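Local coordinates for bacterioferritin (Mycobacterium smegmatis str. MC2 155, PDB 3BKN), which probably stores iron, oxidising ferrous ions at a dinuclear centre in each subunit and laying down the ferric mineral inside a hollow 24-subunit shell, at residues Ser48-Arg53 with Leu124-Thr129; Asn23-His28 with Ala92-Val97; Glu99-Gly104 with Arg118-Ile123. All coordinates share one frame; numbering follows the deposited sequence.

Interaction 1: Ser48-Arg53 with Leu124-Thr129. With ZN (zinc ion), chain M; ZN (zinc ion), chain N; HEM (protoporphyrin IX containing Fe), chain T.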
loop_
_atom_site.group_PDB
_atom_site.type_symbol
_atom_site.label_atom_id
_atom_site.label_comp_id
_atom_site.label_asym_id
_atom_site.label_seq_id
_atom_site.Cartn_x
_atom_site.Cartn_y
_atom_site.Cartn_z
ATOM N N SER A 48 -31.100 15.956 -25.185
ATOM C CA SER A 48 -31.107 15.110 -26.371
ATOM C C SER A 48 -30.889 13.616 -26.041
ATOM O O SER A 48 -31.594 12.751 -26.567
ATOM C CB SER A 48 -30.005 15.584 -27.331
ATOM O OG SER A 48 -30.250 15.071 -28.608
ATOM N N PHE A 49 -29.910 13.300 -25.181
ATOM C CA PHE A 49 -29.639 11.903 -24.849
ATOM C C PHE A 49 -30.791 11.288 -24.051
ATOM O O PHE A 49 -31.118 10.122 -24.210
ATOM C CB PHE A 49 -28.319 11.755 -24.122
ATOM C CG PHE A 49 -27.136 12.086 -24.947
ATOM C CD1 PHE A 49 -27.046 11.679 -26.247
ATOM C CD2 PHE A 49 -26.067 12.766 -24.408
ATOM C CE1 PHE A 49 -25.926 11.965 -27.019
ATOM C CE2 PHE A 49 -24.943 13.054 -25.182
ATOM C CZ PHE A 49 -24.892 12.637 -26.505
ATOM N N GLU A 50 -31.417 12.089 -23.209
ATOM C CA GLU A 50 -32.581 11.628 -22.483
ATOM C C GLU A 50 -33.682 11.267 -23.445
ATOM O O GLU A 50 -34.358 10.289 -23.212
ATOM C CB GLU A 50 -33.072 12.660 -21.454
ATOM C CG GLU A 50 -33.102 12.059 -20.015
ATOM C CD GLU A 50 -33.928 12.852 -19.016
ATOM O OE1 GLU A 50 -33.385 13.844 -18.447
ATOM O OE2 GLU A 50 -35.101 12.454 -18.790
ATOM N N GLU A 51 -33.847 12.016 -24.535
ATOM C CA GLU A 51 -34.812 11.639 -25.539
ATOM C C GLU A 51 -34.414 10.381 -26.245
ATOM O O GLU A 51 -35.267 9.552 -26.516
ATOM C CB GLU A 51 -35.059 12.728 -26.546
ATOM C CG GLU A 51 -35.571 13.965 -25.946
ATOM C CD GLU A 51 -36.790 13.797 -25.043
ATOM O OE1 GLU A 51 -37.370 12.692 -24.963
ATOM O OE2 GLU A 51 -37.167 14.784 -24.375
ATOM N N MET A 52 -33.129 10.233 -26.559
ATOM C CA MET A 52 -32.654 8.989 -27.157
ATOM C C MET A 52 -33.011 7.784 -26.282
ATOM O O MET A 52 -33.474 6.760 -26.798
ATOM C CB MET A 52 -31.163 9.032 -27.401
ATOM C CG MET A 52 -30.748 9.956 -28.504
ATOM S SD MET A 52 -28.945 10.130 -28.642
ATOM C CE MET A 52 -28.843 11.892 -29.037
ATOM N N ARG A 53 -32.830 7.910 -24.965
ATOM C CA ARG A 53 -33.230 6.842 -24.054
ATOM C C ARG A 53 -34.744 6.574 -24.086
ATOM O O ARG A 53 -35.160 5.399 -24.123
ATOM C CB ARG A 53 -32.694 7.075 -22.654
ATOM C CG ARG A 53 -31.178 6.975 -22.591
ATOM C CD ARG A 53 -30.591 7.282 -21.196
ATOM N NE ARG A 53 -30.557 8.717 -20.972
ATOM C CZ ARG A 53 -30.274 9.299 -19.819
ATOM N NH1 ARG A 53 -29.973 8.573 -18.751
ATOM N NH2 ARG A 53 -30.291 10.620 -19.734
ATOM N N LEU A 124 -43.637 10.623 -18.830
ATOM C CA LEU A 124 -44.363 11.847 -18.481
ATOM C C LEU A 124 -43.647 12.624 -17.390
ATOM O O LEU A 124 -43.429 13.833 -17.522
ATOM C CB LEU A 124 -45.814 11.551 -18.069
ATOM C CG LEU A 124 -46.762 12.727 -17.757
ATOM C CD1 LEU A 124 -46.757 13.823 -18.816
ATOM C CD2 LEU A 124 -48.162 12.248 -17.512
ATOM N N ALA A 125 -43.249 11.937 -16.326
ATOM C CA ALA A 125 -42.524 12.611 -15.258
ATOM C C ALA A 125 -41.229 13.273 -15.782
ATOM O O ALA A 125 -40.986 14.461 -15.504
ATOM C CB ALA A 125 -42.251 11.670 -14.133
ATOM N N ASP A 126 -40.425 12.536 -16.559
ATOM C CA ASP A 126 -39.243 13.124 -17.176
ATOM C C ASP A 126 -39.643 14.361 -18.013
ATOM O O ASP A 126 -39.067 15.422 -17.856
ATOM C CB ASP A 126 -38.432 12.111 -18.000
ATOM C CG ASP A 126 -37.842 10.931 -17.147
ATOM O OD1 ASP A 126 -38.042 10.797 -15.913
ATOM O OD2 ASP A 126 -37.152 10.083 -17.742
ATOM N N GLU A 127 -40.659 14.270 -18.853
ATOM C CA GLU A 127 -40.996 15.452 -19.644
ATOM C C GLU A 127 -41.513 16.621 -18.818
ATOM O O GLU A 127 -41.325 17.755 -19.210
ATOM C CB GLU A 127 -41.919 15.158 -20.837
ATOM C CG GLU A 127 -41.692 13.847 -21.503
ATOM C CD GLU A 127 -40.493 13.823 -22.411
ATOM O OE1 GLU A 127 -39.480 14.462 -22.064
ATOM O OE2 GLU A 127 -40.546 13.138 -23.471
ATOM N N GLU A 128 -42.153 16.358 -17.685
ATOM C CA GLU A 128 -42.640 17.459 -16.836
ATOM C C GLU A 128 -41.425 18.166 -16.261
ATOM O O GLU A 128 -41.401 19.379 -16.149
ATOM C CB GLU A 128 -43.568 16.972 -15.733
ATOM C CG GLU A 128 -44.940 16.546 -16.214
ATOM C CD GLU A 128 -45.948 16.215 -15.075
ATOM O OE1 GLU A 128 -45.931 16.895 -14.018
ATOM O OE2 GLU A 128 -46.805 15.303 -15.239
ATOM N N THR A 129 -40.378 17.422 -15.965
ATOM C CA THR A 129 -39.156 18.039 -15.512
ATOM C C THR A 129 -38.471 18.926 -16.581
ATOM O O THR A 129 -37.965 20.009 -16.248
ATOM C CB THR A 129 -38.239 16.964 -14.887
ATOM O OG1 THR A 129 -38.836 16.561 -13.651
ATOM C CG2 THR A 129 -36.823 17.483 -14.602
HETATM ZN ZN ZN M . -39.012 12.084 -24.096
HETATM ZN ZN ZN N . -38.279 15.679 -22.924
HETATM C CHA HEM T . -25.709 8.128 -28.138
HETATM C CHB HEM T . -26.016 11.448 -31.685
HETATM C CHC HEM T . -30.293 9.594 -32.949
HETATM C CHD HEM T . -30.109 6.366 -29.315
HETATM C C1A HEM T . -25.349 9.212 -29.054
HETATM C C2A HEM T . -24.075 9.913 -28.954
HETATM C C3A HEM T . -24.180 10.898 -30.015
HETATM C C4A HEM T . -25.501 10.640 -30.585
HETATM C CMA HEM T . -23.189 11.936 -30.433
HETATM C CAA HEM T . -22.942 9.664 -28.002
HETATM C CBA HEM T . -22.756 8.157 -27.887
HETATM C CGA HEM T . -21.343 7.705 -28.169
HETATM O O1A HEM T . -20.963 7.629 -29.354
HETATM O O2A HEM T . -20.613 7.400 -27.205
HETATM C C1B HEM T . -27.280 11.261 -32.373
HETATM C C2B HEM T . -27.654 12.083 -33.525
HETATM C C3B HEM T . -28.923 11.460 -33.832
HETATM C C4B HEM T . -29.117 10.447 -32.928
HETATM C CMB HEM T . -26.927 13.218 -34.176
HETATM C CAB HEM T . -29.834 11.861 -34.918
HETATM C CBB HEM T . -31.051 12.286 -34.636
HETATM C C1C HEM T . -30.659 8.491 -32.080
HETATM C C2C HEM T . -31.910 7.742 -32.263
HETATM C C3C HEM T . -31.846 6.783 -31.190
HETATM C C4C HEM T . -30.576 7.071 -30.508
HETATM C CMC HEM T . -33.012 7.869 -33.263
HETATM C CAC HEM T . -32.896 5.778 -30.936
HETATM C CBC HEM T . -32.891 5.132 -29.807
HETATM C C1D HEM T . -28.850 6.599 -28.619
HETATM C C2D HEM T . -28.451 5.795 -27.481
HETATM C C3D HEM T . -27.142 6.355 -27.182
HETATM C C4D HEM T . -26.957 7.345 -28.108
HETATM C CMD HEM T . -29.216 4.683 -26.821
HETATM C CAD HEM T . -26.206 5.957 -26.086
HETATM C CBD HEM T . -27.011 5.864 -24.802
HETATM C CGD HEM T . -26.619 6.923 -23.807
HETATM O O1D HEM T . -27.498 7.701 -23.397
HETATM O O2D HEM T . -25.441 6.969 -23.422
HETATM N NA HEM T . -26.187 9.648 -30.006
HETATM N NB HEM T . -28.148 10.297 -32.044
HETATM N NC HEM T . -29.895 8.097 -31.061
HETATM N ND HEM T . -27.948 7.510 -28.998
HETATM FE FE HEM T . -28.053 8.903 -30.504
#

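Interaction 2: Asn23-His28 with Ala92-Val97. With ZN (zinc ion), chain N; HEM (protoporphyrin IX containing Fe), chain T.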
loop_
_atom_site.group_PDB
_atom_site.type_symbol
_atom_site.label_atom_id
_atom_site.label_comp_id
_atom_site.label_asym_id
_atom_site.label_seq_id
_atom_site.Cartn_x
_atom_site.Cartn_y
_atom_site.Cartn_z
ATOM N N ASN A 23 -33.788 15.026 -32.504
ATOM C CA ASN A 23 -33.244 15.861 -33.541
ATOM C C ASN A 23 -33.330 17.330 -33.134
ATOM O O ASN A 23 -32.361 18.085 -33.293
ATOM C CB ASN A 23 -33.935 15.559 -34.863
ATOM C CG ASN A 23 -33.549 14.160 -35.423
ATOM O OD1 ASN A 23 -33.122 13.263 -34.666
ATOM N ND2 ASN A 23 -33.713 13.970 -36.740
ATOM N N GLN A 24 -34.453 17.734 -32.530
ATOM C CA GLN A 24 -34.622 19.150 -32.232
ATOM C C GLN A 24 -33.612 19.609 -31.204
ATOM O O GLN A 24 -32.902 20.598 -31.443
ATOM C CB GLN A 24 -36.036 19.494 -31.811
ATOM C CG GLN A 24 -36.353 20.981 -32.012
ATOM C CD GLN A 24 -37.841 21.277 -31.786
ATOM O OE1 GLN A 24 -38.690 20.999 -32.665
ATOM N NE2 GLN A 24 -38.169 21.821 -30.605
ATOM N N TYR A 25 -33.545 18.888 -30.081
ATOM C CA TYR A 25 -32.550 19.148 -29.041
ATOM C C TYR A 25 -31.121 19.030 -29.548
ATOM O O TYR A 25 -30.301 19.926 -29.336
ATOM C CB TYR A 25 -32.713 18.181 -27.896
ATOM C CG TYR A 25 -33.844 18.489 -26.958
ATOM C CD1 TYR A 25 -33.812 19.646 -26.153
ATOM C CD2 TYR A 25 -34.901 17.621 -26.813
ATOM C CE1 TYR A 25 -34.813 19.934 -25.274
ATOM C CE2 TYR A 25 -35.929 17.889 -25.919
ATOM C CZ TYR A 25 -35.878 19.042 -25.141
ATOM O OH TYR A 25 -36.890 19.336 -24.210
ATOM N N PHE A 26 -30.803 17.945 -30.244
ATOM C CA PHE A 26 -29.435 17.769 -30.644
ATOM C C PHE A 26 -28.962 18.929 -31.472
ATOM O O PHE A 26 -27.887 19.469 -31.198
ATOM C CB PHE A 26 -29.138 16.429 -31.326
ATOM C CG PHE A 26 -27.650 16.133 -31.423
ATOM C CD1 PHE A 26 -26.952 15.617 -30.324
ATOM C CD2 PHE A 26 -26.928 16.439 -32.582
ATOM C CE1 PHE A 26 -25.608 15.396 -30.401
ATOM C CE2 PHE A 26 -25.607 16.201 -32.643
ATOM C CZ PHE A 26 -24.956 15.679 -31.565
ATOM N N LEU A 27 -29.766 19.327 -32.456
ATOM C CA LEU A 27 -29.441 20.465 -33.335
ATOM C C LEU A 27 -29.386 21.760 -32.540
ATOM O O LEU A 27 -28.484 22.555 -32.761
ATOM C CB LEU A 27 -30.448 20.598 -34.470
ATOM C CG LEU A 27 -30.406 21.772 -35.457
ATOM C CD1 LEU A 27 -29.167 21.770 -36.324
ATOM C CD2 LEU A 27 -31.625 21.638 -36.349
ATOM N N HIS A 28 -30.312 21.978 -31.604
ATOM C CA HIS A 28 -30.236 23.172 -30.776
ATOM C C HIS A 28 -28.894 23.217 -30.033
ATOM O O HIS A 28 -28.223 24.250 -29.997
ATOM C CB HIS A 28 -31.390 23.272 -29.787
ATOM C CG HIS A 28 -32.686 23.670 -30.406
ATOM N ND1 HIS A 28 -33.898 23.458 -29.781
ATOM C CD2 HIS A 28 -32.968 24.275 -31.590
ATOM C CE1 HIS A 28 -34.871 23.927 -30.552
ATOM N NE2 HIS A 28 -34.333 24.426 -31.658
ATOM N N ALA A 92 -42.567 23.776 -26.760
ATOM C CA ALA A 92 -43.732 23.443 -27.539
ATOM C C ALA A 92 -43.892 21.922 -27.738
ATOM O O ALA A 92 -44.999 21.410 -27.612
ATOM C CB ALA A 92 -43.787 24.259 -28.871
ATOM N N ILE A 93 -42.811 21.186 -28.014
ATOM C CA ILE A 93 -42.974 19.745 -28.096
ATOM C C ILE A 93 -43.156 18.996 -26.770
ATOM O O ILE A 93 -43.789 17.928 -26.747
ATOM C CB ILE A 93 -41.969 18.983 -28.971
ATOM C CG1 ILE A 93 -40.560 19.396 -28.714
ATOM C CG2 ILE A 93 -42.336 19.084 -30.492
ATOM C CD1 ILE A 93 -39.659 18.672 -29.698
ATOM N N GLU A 94 -42.608 19.523 -25.677
ATOM C CA GLU A 94 -42.843 18.889 -24.402
ATOM C C GLU A 94 -44.311 18.991 -24.052
ATOM O O GLU A 94 -44.879 18.015 -23.561
ATOM C CB GLU A 94 -41.942 19.445 -23.316
ATOM C CG GLU A 94 -40.470 19.206 -23.573
ATOM C CD GLU A 94 -40.061 17.745 -23.457
ATOM O OE1 GLU A 94 -40.911 16.853 -23.200
ATOM O OE2 GLU A 94 -38.862 17.469 -23.637
ATOM N N TYR A 95 -44.939 20.129 -24.355
ATOM C CA TYR A 95 -46.379 20.299 -24.114
ATOM C C TYR A 95 -47.209 19.366 -24.955
ATOM O O TYR A 95 -48.235 18.869 -24.480
ATOM C CB TYR A 95 -46.859 21.733 -24.297
ATOM C CG TYR A 95 -46.726 22.481 -23.029
ATOM C CD1 TYR A 95 -47.365 22.023 -21.858
ATOM C CD2 TYR A 95 -45.965 23.636 -22.951
ATOM C CE1 TYR A 95 -47.246 22.719 -20.631
ATOM C CE2 TYR A 95 -45.825 24.344 -21.723
ATOM C CZ TYR A 95 -46.468 23.872 -20.580
ATOM O OH TYR A 95 -46.343 24.540 -19.393
ATOM N N GLU A 96 -46.788 19.107 -26.199
ATOM C CA GLU A 96 -47.516 18.128 -27.013
ATOM C C GLU A 96 -47.426 16.749 -26.395
ATOM O O GLU A 96 -48.403 16.000 -26.447
ATOM C CB GLU A 96 -47.070 18.098 -28.455
ATOM C CG GLU A 96 -47.455 19.379 -29.149
ATOM C CD GLU A 96 -46.767 19.585 -30.491
ATOM O OE1 GLU A 96 -45.601 19.119 -30.672
ATOM O OE2 GLU A 96 -47.420 20.241 -31.342
ATOM N N VAL A 97 -46.291 16.428 -25.780
ATOM C CA VAL A 97 -46.161 15.160 -25.112
ATOM C C VAL A 97 -47.156 15.028 -23.943
ATOM O O VAL A 97 -47.867 14.029 -23.855
ATOM C CB VAL A 97 -44.706 14.870 -24.759
ATOM C CG1 VAL A 97 -44.612 13.685 -23.820
ATOM C CG2 VAL A 97 -43.934 14.609 -26.058
HETATM ZN ZN ZN N . -38.279 15.679 -22.924
HETATM C CHA HEM T . -25.709 8.128 -28.138
HETATM C CHB HEM T . -26.016 11.448 -31.685
HETATM C CHC HEM T . -30.293 9.594 -32.949
HETATM C CHD HEM T . -30.109 6.366 -29.315
HETATM C C1A HEM T . -25.349 9.212 -29.054
HETATM C C2A HEM T . -24.075 9.913 -28.954
HETATM C C3A HEM T . -24.180 10.898 -30.015
HETATM C C4A HEM T . -25.501 10.640 -30.585
HETATM C CMA HEM T . -23.189 11.936 -30.433
HETATM C CAA HEM T . -22.942 9.664 -28.002
HETATM C CBA HEM T . -22.756 8.157 -27.887
HETATM C CGA HEM T . -21.343 7.705 -28.169
HETATM O O1A HEM T . -20.963 7.629 -29.354
HETATM O O2A HEM T . -20.613 7.400 -27.205
HETATM C C1B HEM T . -27.280 11.261 -32.373
HETATM C C2B HEM T . -27.654 12.083 -33.525
HETATM C C3B HEM T . -28.923 11.460 -33.832
HETATM C C4B HEM T . -29.117 10.447 -32.928
HETATM C CMB HEM T . -26.927 13.218 -34.176
HETATM C CAB HEM T . -29.834 11.861 -34.918
HETATM C CBB HEM T . -31.051 12.286 -34.636
HETATM C C1C HEM T . -30.659 8.491 -32.080
HETATM C C2C HEM T . -31.910 7.742 -32.263
HETATM C C3C HEM T . -31.846 6.783 -31.190
HETATM C C4C HEM T . -30.576 7.071 -30.508
HETATM C CMC HEM T . -33.012 7.869 -33.263
HETATM C CAC HEM T . -32.896 5.778 -30.936
HETATM C CBC HEM T . -32.891 5.132 -29.807
HETATM C C1D HEM T . -28.850 6.599 -28.619
HETATM C C2D HEM T . -28.451 5.795 -27.481
HETATM C C3D HEM T . -27.142 6.355 -27.182
HETATM C C4D HEM T . -26.957 7.345 -28.108
HETATM C CMD HEM T . -29.216 4.683 -26.821
HETATM C CAD HEM T . -26.206 5.957 -26.086
HETATM C CBD HEM T . -27.011 5.864 -24.802
HETATM C CGD HEM T . -26.619 6.923 -23.807
HETATM O O1D HEM T . -27.498 7.701 -23.397
HETATM O O2D HEM T . -25.441 6.969 -23.422
HETATM N NA HEM T . -26.187 9.648 -30.006
HETATM N NB HEM T . -28.148 10.297 -32.044
HETATM N NC HEM T . -29.895 8.097 -31.061
HETATM N ND HEM T . -27.948 7.510 -28.998
HETATM FE FE HEM T . -28.053 8.903 -30.504
#

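Interaction 3: Glu99-Gly104 with Arg118-Ile123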
loop_
_atom_site.group_PDB
_atom_site.type_symbol
_atom_site.label_atom_id
_atom_site.label_comp_id
_atom_site.label_asym_id
_atom_site.label_seq_id
_atom_site.Cartn_x
_atom_site.Cartn_y
_atom_site.Cartn_z
ATOM N N GLU A 99 -50.104 16.600 -23.703
ATOM C CA GLU A 99 -51.446 16.466 -24.273
ATOM C C GLU A 99 -51.723 15.001 -24.654
ATOM O O GLU A 99 -52.824 14.512 -24.467
ATOM C CB GLU A 99 -51.625 17.372 -25.497
ATOM C CG GLU A 99 -51.877 18.847 -25.218
ATOM C CD GLU A 99 -51.697 19.723 -26.473
ATOM O OE1 GLU A 99 -52.177 19.328 -27.577
ATOM O OE2 GLU A 99 -51.066 20.809 -26.336
ATOM N N ARG A 100 -50.716 14.308 -25.173
ATOM C CA ARG A 100 -50.854 12.941 -25.623
ATOM C C ARG A 100 -50.822 11.937 -24.475
ATOM O O ARG A 100 -51.687 11.084 -24.411
ATOM C CB ARG A 100 -49.782 12.626 -26.652
ATOM C CG ARG A 100 -49.828 11.216 -27.190
ATOM C CD ARG A 100 -48.521 10.875 -27.942
ATOM N NE ARG A 100 -48.224 11.794 -29.056
ATOM C CZ ARG A 100 -47.307 12.755 -29.002
ATOM N NH1 ARG A 100 -46.589 12.919 -27.895
ATOM N NH2 ARG A 100 -47.100 13.555 -30.047
ATOM N N LEU A 101 -49.858 12.059 -23.560
ATOM C CA LEU A 101 -49.697 11.096 -22.466
ATOM C C LEU A 101 -50.688 11.170 -21.302
ATOM O O LEU A 101 -50.971 10.149 -20.619
ATOM C CB LEU A 101 -48.279 11.103 -21.933
ATOM C CG LEU A 101 -47.325 10.689 -23.056
ATOM C CD1 LEU A 101 -45.898 10.521 -22.511
ATOM C CD2 LEU A 101 -47.835 9.444 -23.836
ATOM N N LYS A 102 -51.233 12.353 -21.075
ATOM C CA LYS A 102 -52.177 12.513 -20.006
ATOM C C LYS A 102 -53.396 11.608 -20.221
ATOM O O LYS A 102 -53.654 10.751 -19.364
ATOM C CB LYS A 102 -52.525 13.987 -19.786
ATOM C CG LYS A 102 -51.475 14.729 -18.910
ATOM C CD LYS A 102 -51.784 16.235 -18.906
ATOM C CE LYS A 102 -52.240 16.767 -17.530
ATOM N NZ LYS A 102 -53.387 17.724 -17.679
ATOM N N PRO A 103 -54.109 11.731 -21.380
ATOM C CA PRO A 103 -55.142 10.698 -21.657
ATOM C C PRO A 103 -54.547 9.317 -22.047
ATOM O O PRO A 103 -55.162 8.288 -21.779
ATOM C CB PRO A 103 -55.962 11.302 -22.806
ATOM C CG PRO A 103 -55.104 12.372 -23.446
ATOM C CD PRO A 103 -53.991 12.736 -22.482
ATOM N N GLY A 104 -53.351 9.282 -22.632
ATOM C CA GLY A 104 -52.669 8.029 -22.972
ATOM C C GLY A 104 -52.551 7.043 -21.829
ATOM O O GLY A 104 -52.879 5.862 -21.953
ATOM N N ARG A 118 -47.206 2.352 -16.966
ATOM C CA ARG A 118 -46.091 2.704 -16.100
ATOM C C ARG A 118 -44.909 3.210 -16.887
ATOM O O ARG A 118 -44.223 4.120 -16.445
ATOM C CB ARG A 118 -45.634 1.525 -15.249
ATOM C CG ARG A 118 -46.511 1.261 -14.052
ATOM C CD ARG A 118 -46.220 -0.135 -13.470
ATOM N NE ARG A 118 -45.036 -0.111 -12.588
ATOM C CZ ARG A 118 -43.923 -0.827 -12.791
ATOM N NH1 ARG A 118 -43.810 -1.673 -13.839
ATOM N NH2 ARG A 118 -42.930 -0.713 -11.924
ATOM N N LEU A 119 -44.646 2.605 -18.032
ATOM C CA LEU A 119 -43.603 3.099 -18.895
ATOM C C LEU A 119 -43.908 4.558 -19.297
ATOM O O LEU A 119 -43.067 5.438 -19.193
ATOM C CB LEU A 119 -43.465 2.209 -20.118
ATOM C CG LEU A 119 -42.538 2.786 -21.185
ATOM C CD1 LEU A 119 -41.198 3.096 -20.483
ATOM C CD2 LEU A 119 -42.323 1.819 -22.312
ATOM N N LEU A 120 -45.134 4.836 -19.698
ATOM C CA LEU A 120 -45.471 6.174 -20.078
ATOM C C LEU A 120 -45.547 7.151 -18.898
ATOM O O LEU A 120 -45.276 8.341 -19.032
ATOM C CB LEU A 120 -46.738 6.160 -20.916
ATOM C CG LEU A 120 -46.612 5.413 -22.258
ATOM C CD1 LEU A 120 -47.995 5.225 -22.784
ATOM C CD2 LEU A 120 -45.785 6.176 -23.262
ATOM N N GLU A 121 -45.894 6.652 -17.727
ATOM C CA GLU A 121 -45.895 7.470 -16.534
ATOM C C GLU A 121 -44.488 7.952 -16.233
ATOM O O GLU A 121 -44.296 9.113 -15.877
ATOM C CB GLU A 121 -46.435 6.665 -15.375
ATOM C CG GLU A 121 -47.930 6.572 -15.336
ATOM C CD GLU A 121 -48.372 5.514 -14.366
ATOM O OE1 GLU A 121 -47.534 5.121 -13.514
ATOM O OE2 GLU A 121 -49.537 5.039 -14.461
ATOM N N GLN A 122 -43.495 7.072 -16.383
ATOM C CA GLN A 122 -42.070 7.457 -16.233
ATOM C C GLN A 122 -41.646 8.513 -17.264
ATOM O O GLN A 122 -41.027 9.516 -16.904
ATOM C CB GLN A 122 -41.135 6.235 -16.236
ATOM C CG GLN A 122 -40.537 5.937 -14.814
ATOM C CD GLN A 122 -40.761 4.473 -14.379
ATOM O OE1 GLN A 122 -40.151 3.539 -14.917
ATOM N NE2 GLN A 122 -41.644 4.278 -13.404
ATOM N N ILE A 123 -42.028 8.316 -18.520
ATOM C CA ILE A 123 -41.708 9.291 -19.511
ATOM C C ILE A 123 -42.353 10.647 -19.175
ATOM O O ILE A 123 -41.678 11.687 -19.187
ATOM C CB ILE A 123 -41.985 8.749 -20.928
ATOM C CG1 ILE A 123 -40.823 7.832 -21.327
ATOM C CG2 ILE A 123 -42.130 9.863 -21.940
ATOM C CD1 ILE A 123 -41.191 6.863 -22.321
#

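Interaction 1: Ser48-Arg53 with Leu124-Thr129
The dinuclear metal centre of the ferritin four-helix bundle, occupied here by two zinc ions, is bridged by the carboxylates of Glu51 and Glu127, which reach toward each other. Glu51 OE1 binds one zinc at 1.9 Å and OE2 the other at 2.0 Å. Glu127 binds the same pair, its OE2 on the first zinc at 2.0 Å and its OE1 on the second at 1.9 Å. Both chains bend at their second torsion (chi2 -52° in Glu51), which brings the carboxylates between the helices, their planes 38° apart. The facing oxygens Glu51 OE2 and Glu127 OE1 lie close because they share a metal, whose charge should offset their repulsion. Beside the site, Glu50 OE2 and Asp126 OD2 are two acceptors 3.3 Å apart without hydrogen bonding; Asp126 OD2 is hydrogen-bonded to the zinc ligand His54, which makes Asp126 a second-shell residue. On another side of the Glu51 helix, Met52 SD binds the haem iron at 2.4 Å, with Met52 of a neighbouring subunit as the other axial ligand. Glu18 and His54 complete the first zinc site, Glu94 and His130 the second, while helix 5-34 packs on Glu51 and helix 83-110 on Glu127.

Interaction 2: Asn23-His28 with Ala92-Val97
The side chains of Tyr25 and Glu94 run roughly perpendicular, and the phenol OH of the tyrosine donates a hydrogen bond of 2.8 Å to Glu94 OE2. The carboxylate oxygen lies at the edge of the Tyr25 ring, in its plane, and the ring and carboxylate planes are turned 44° apart. OE2 accepts through its anti lone pair, pointing away from OE1, and the same atom binds a zinc ion at 2.0 Å. Tyr25 is thus a second-shell residue, placed to hold the first-shell ligand in position. A bend in the glutamate chain (chi2 -69°) turns its carboxylate toward metal and phenol. The neighbouring pair, Gln24 and Ile93, extends inward from facing helices: the extended glutamine chain puts NE2 3.6 Å from Ile93 CD1, a packing contact, while NE2 hydrogen-bonds to Asp90 OD1 and OE1 to the backbone N of Arg78. Away from this pairing, Phe26 receives the haem methyl CMB over one face, 3.6 Å from CD2. All four residues that join the segments are buried. Helix 38-64 packs against Tyr25 through Ser48 and Glu51, and helix 114-144 closes another side, with His130 on Tyr25 and Ile131 on Glu94.

Interaction 3: Glu99-Gly104 with Arg118-Ile123
This is a purely apolar helix-to-helix contact inside the ferritin four-helix bundle, between helices 83-110 and 114-144, which follow each other in the chain, a short way from the connection that joins them. Three buried side chains carry it: Leu101 from one helix, Leu120 and Ile123 from the other. The backbones come near here, with the CA atoms of Leu101 and Leu120 6.9 Å apart. Leu101 points toward the opposing helix and divides its two methyls between two partners. Its CD2 meets CD2 of Leu120 at 3.9 Å, methyl against methyl, with the two side chains set nearly square to each other. Its CD1 lies 3.9 Å from CG2 of Ile123, and these two chains meet at an oblique angle. In Ile123 the touching branch is the short one: CG2 stands anti to the backbone N, on the side facing Leu101, whereas the longer CG1 branch sits beside the backbone N (chi1 -79°). Leu120 and Ile123 are three residues apart, about one helical turn, so a single leucine spans both. The contact is thus van der Waals packing among methyl groups, without a polar link between the two segments.

Further along, helix 83-110 is kinked at Pro103, whose nitrogen lacks a hydrogen to give to the preceding turn; the regular pattern resumes with Gly104 N bonded to Arg100 O at 3.0 Å. Ile123 borders the dinuclear site, its side chain about 4 Å from a zinc ion at the nearest atoms, so the apolar layer adjoins the metal centre. It also packs on the zinc ligands Glu18 of helix 5-34 and His54 of helix 38-64, as well as on Ile58, and so touches all three other bundle helices, while Leu101 rests on Gln14 of helix 5-34 and Leu120 packs on Ile105 and Cys108.

The three contacts lie within one four-helix bundle. Interactions 1 and 2 have centres about 10 Å apart, and their segments alternate along the chain, so that between them they draw on all four long helices. They share one zinc ion and the haem, while interaction 1 also holds the second zinc, and Glu94 comes close to Glu51 and Glu127 around the shared ion. Interaction 3 lies about 12 Å from interaction 1 and about 17 Å from interaction 2, measured between centres. It shares helix 114-144 with the first and helix 83-110 with the second, and is nested in the loop closed by interaction 1. Metal-binding contacts at mid-bundle thus pass into apolar packing farther along the same helices.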